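Local coordinates for protein probable enoyl-CoA hydratase/isomerase (Pseudomonas aeruginosa, PDB 7CRD) that probably acts as a crotonase-family enoyl-CoA isomerase, shifting double bonds between the delta-3 and delta-2 positions, and binds coenzyme A, at residues L13-L18 with V50-G55. Residues are numbered along the deposited sequence; the frame is centred on the assembly and turned at random.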
loop_
_atom_site.group_PDB
_atom_site.type_symbol
_atom_site.label_atom_id
_atom_site.label_comp_id
_atom_site.label_asym_id
_atom_site.label_seq_id
_atom_site.Cartn_x
_atom_site.Cartn_y
_atom_site.Cartn_z
ATOM N N LEU A 13 -7.055 18.455 2.839
ATOM C CA LEU A 13 -7.052 17.005 2.694
ATOM C C LEU A 13 -7.190 16.625 1.228
ATOM O O LEU A 13 -8.067 17.142 0.530
ATOM C CB LEU A 13 -8.183 16.383 3.512
ATOM C CG LEU A 13 -8.387 14.880 3.335
ATOM C CD1 LEU A 13 -7.122 14.120 3.736
ATOM C CD2 LEU A 13 -9.587 14.408 4.137
ATOM N N LEU A 14 -6.311 15.740 0.761
ATOM C CA LEU A 14 -6.406 15.146 -0.568
ATOM C C LEU A 14 -6.688 13.660 -0.407
ATOM O O LEU A 14 -5.932 12.960 0.272
ATOM C CB LEU A 14 -5.115 15.353 -1.360
ATOM C CG LEU A 14 -5.222 14.775 -2.769
ATOM C CD1 LEU A 14 -5.863 15.805 -3.655
ATOM C CD2 LEU A 14 -3.882 14.374 -3.323
ATOM N N THR A 15 -7.765 13.181 -1.024
ATOM C CA THR A 15 -8.151 11.778 -0.940
ATOM C C THR A 15 -7.938 11.094 -2.282
ATOM O O THR A 15 -8.477 11.537 -3.300
ATOM C CB THR A 15 -9.615 11.623 -0.526
ATOM O OG1 THR A 15 -9.820 12.207 0.764
ATOM C CG2 THR A 15 -9.989 10.148 -0.467
ATOM N N LEU A 16 -7.167 10.014 -2.283
ATOM C CA LEU A 16 -7.028 9.164 -3.464
ATOM C C LEU A 16 -7.938 7.962 -3.274
ATOM O O LEU A 16 -7.680 7.127 -2.404
ATOM C CB LEU A 16 -5.586 8.709 -3.658
ATOM C CG LEU A 16 -4.540 9.790 -3.840
ATOM C CD1 LEU A 16 -3.155 9.169 -3.845
ATOM C CD2 LEU A 16 -4.824 10.534 -5.126
ATOM N N ARG A 17 -8.999 7.869 -4.077
ATOM C CA ARG A 17 -9.962 6.781 -3.970
ATOM C C ARG A 17 -9.807 5.843 -5.161
ATOM O O ARG A 17 -10.006 6.253 -6.311
ATOM C CB ARG A 17 -11.397 7.305 -3.891
ATOM C CG ARG A 17 -12.435 6.243 -4.245
ATOM C CD ARG A 17 -13.749 6.458 -3.514
ATOM N NE ARG A 17 -13.913 7.842 -3.095
ATOM C CZ ARG A 17 -14.460 8.203 -1.941
ATOM N NH1 ARG A 17 -14.569 9.489 -1.625
ATOM N NH2 ARG A 17 -14.900 7.275 -1.103
ATOM N N LEU A 18 -9.437 4.597 -4.883
ATOM C CA LEU A 18 -9.402 3.570 -5.912
ATOM C C LEU A 18 -10.835 3.249 -6.309
ATOM O O LEU A 18 -11.684 3.031 -5.446
ATOM C CB LEU A 18 -8.687 2.314 -5.395
ATOM C CG LEU A 18 -7.150 2.306 -5.318
ATOM C CD1 LEU A 18 -6.597 3.381 -4.414
ATOM C CD2 LEU A 18 -6.640 0.939 -4.873
ATOM N N VAL A 50 -2.523 16.766 4.242
ATOM C CA VAL A 50 -2.681 15.349 4.559
ATOM C C VAL A 50 -3.269 14.645 3.340
ATOM O O VAL A 50 -4.149 15.188 2.666
ATOM C CB VAL A 50 -3.591 15.133 5.793
ATOM C CG1 VAL A 50 -3.774 13.647 6.065
ATOM C CG2 VAL A 50 -3.029 15.846 7.031
ATOM N N VAL A 51 -2.796 13.424 3.066
ATOM C CA VAL A 51 -3.341 12.582 2.006
ATOM C C VAL A 51 -4.012 11.358 2.622
ATOM O O VAL A 51 -3.464 10.732 3.539
ATOM C CB VAL A 51 -2.231 12.176 1.010
ATOM C CG1 VAL A 51 -2.729 11.083 0.051
ATOM C CG2 VAL A 51 -1.750 13.396 0.239
ATOM N N LEU A 52 -5.199 11.015 2.118
ATOM C CA LEU A 52 -5.921 9.810 2.519
ATOM C C LEU A 52 -6.034 8.881 1.322
ATOM O O LEU A 52 -6.387 9.322 0.223
ATOM C CB LEU A 52 -7.325 10.133 3.052
ATOM C CG LEU A 52 -8.247 8.922 3.296
ATOM C CD1 LEU A 52 -7.788 8.127 4.516
ATOM C CD2 LEU A 52 -9.719 9.317 3.450
ATOM N N ILE A 53 -5.735 7.604 1.529
ATOM C CA ILE A 53 -5.829 6.593 0.484
ATOM C C ILE A 53 -6.892 5.585 0.889
ATOM O O ILE A 53 -6.856 5.059 2.008
ATOM C CB ILE A 53 -4.480 5.888 0.248
ATOM C CG1 ILE A 53 -3.394 6.903 -0.080
ATOM C CG2 ILE A 53 -4.601 4.894 -0.918
ATOM C CD1 ILE A 53 -2.046 6.252 -0.343
ATOM N N THR A 54 -7.827 5.301 -0.020
ATOM C CA THR A 54 -8.915 4.397 0.310
ATOM C C THR A 54 -9.482 3.790 -0.965
ATOM O O THR A 54 -9.313 4.325 -2.061
ATOM C CB THR A 54 -10.022 5.126 1.081
ATOM O OG1 THR A 54 -11.007 4.183 1.507
ATOM C CG2 THR A 54 -10.667 6.169 0.177
ATOM N N GLY A 55 -10.162 2.662 -0.797
ATOM C CA GLY A 55 -10.920 2.075 -1.877
ATOM C C GLY A 55 -12.414 2.168 -1.649
ATOM O O GLY A 55 -13.194 1.659 -2.458
#
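V50 meets L13 and L14 where two parallel strands start side by side: its carbonyl O accepts the N-H of L14 at 2.9 Å (L14 N to V50 O) in a nearly straight bond of 171°. L13 turns its CG anti to the backbone N (chi1 174°), which brings CD1 over that carbonyl and within 4.1 Å of V50 CG1. V51, beta-branched and well suited to an extended backbone, points to the other face with L14, L16 and I53. Its CG2 rests 4.2 Å from L14 CB, and CG1 lies close to the carbonyl O of L14.

L52 makes two bonds to the partner strand, its N giving to L14 O and its O receiving from L16 N, the latter 2.7 Å between L16 N and L52 O. Its side chain runs alongside that of T15, pointing the same way, with CD2 against both OG1 and CG2; the small threonine lets the broader leucine lie close. I53 sends CG1 toward L16 CD1 and CG2 toward L18 CD1, an apolar branch for each leucine. At T54 the N-H reaches L16 O, while the carbonyl O takes the N-H of L18 (2.8 Å, L18 N to T54 O). The methyl CG2 of T54 faces that of T15, whereas OG1 bonds to A98 O and G56 N, so its polar end is satisfied inside the fold. G55 closes the pairing beside L18, where the chain leaves the strand without a side chain to pack.

These are neighbouring strands of a beta-alpha-beta unit in the crotonase fold. Helix 29-44, the crossover, covers L14, L16, L18 and V51; helix 182-196 packs on V50, L52 and T54. Strand 5-10 flanks 13-18, with E8 salt-bridged to R17, and strand 95-99 flanks 50-54.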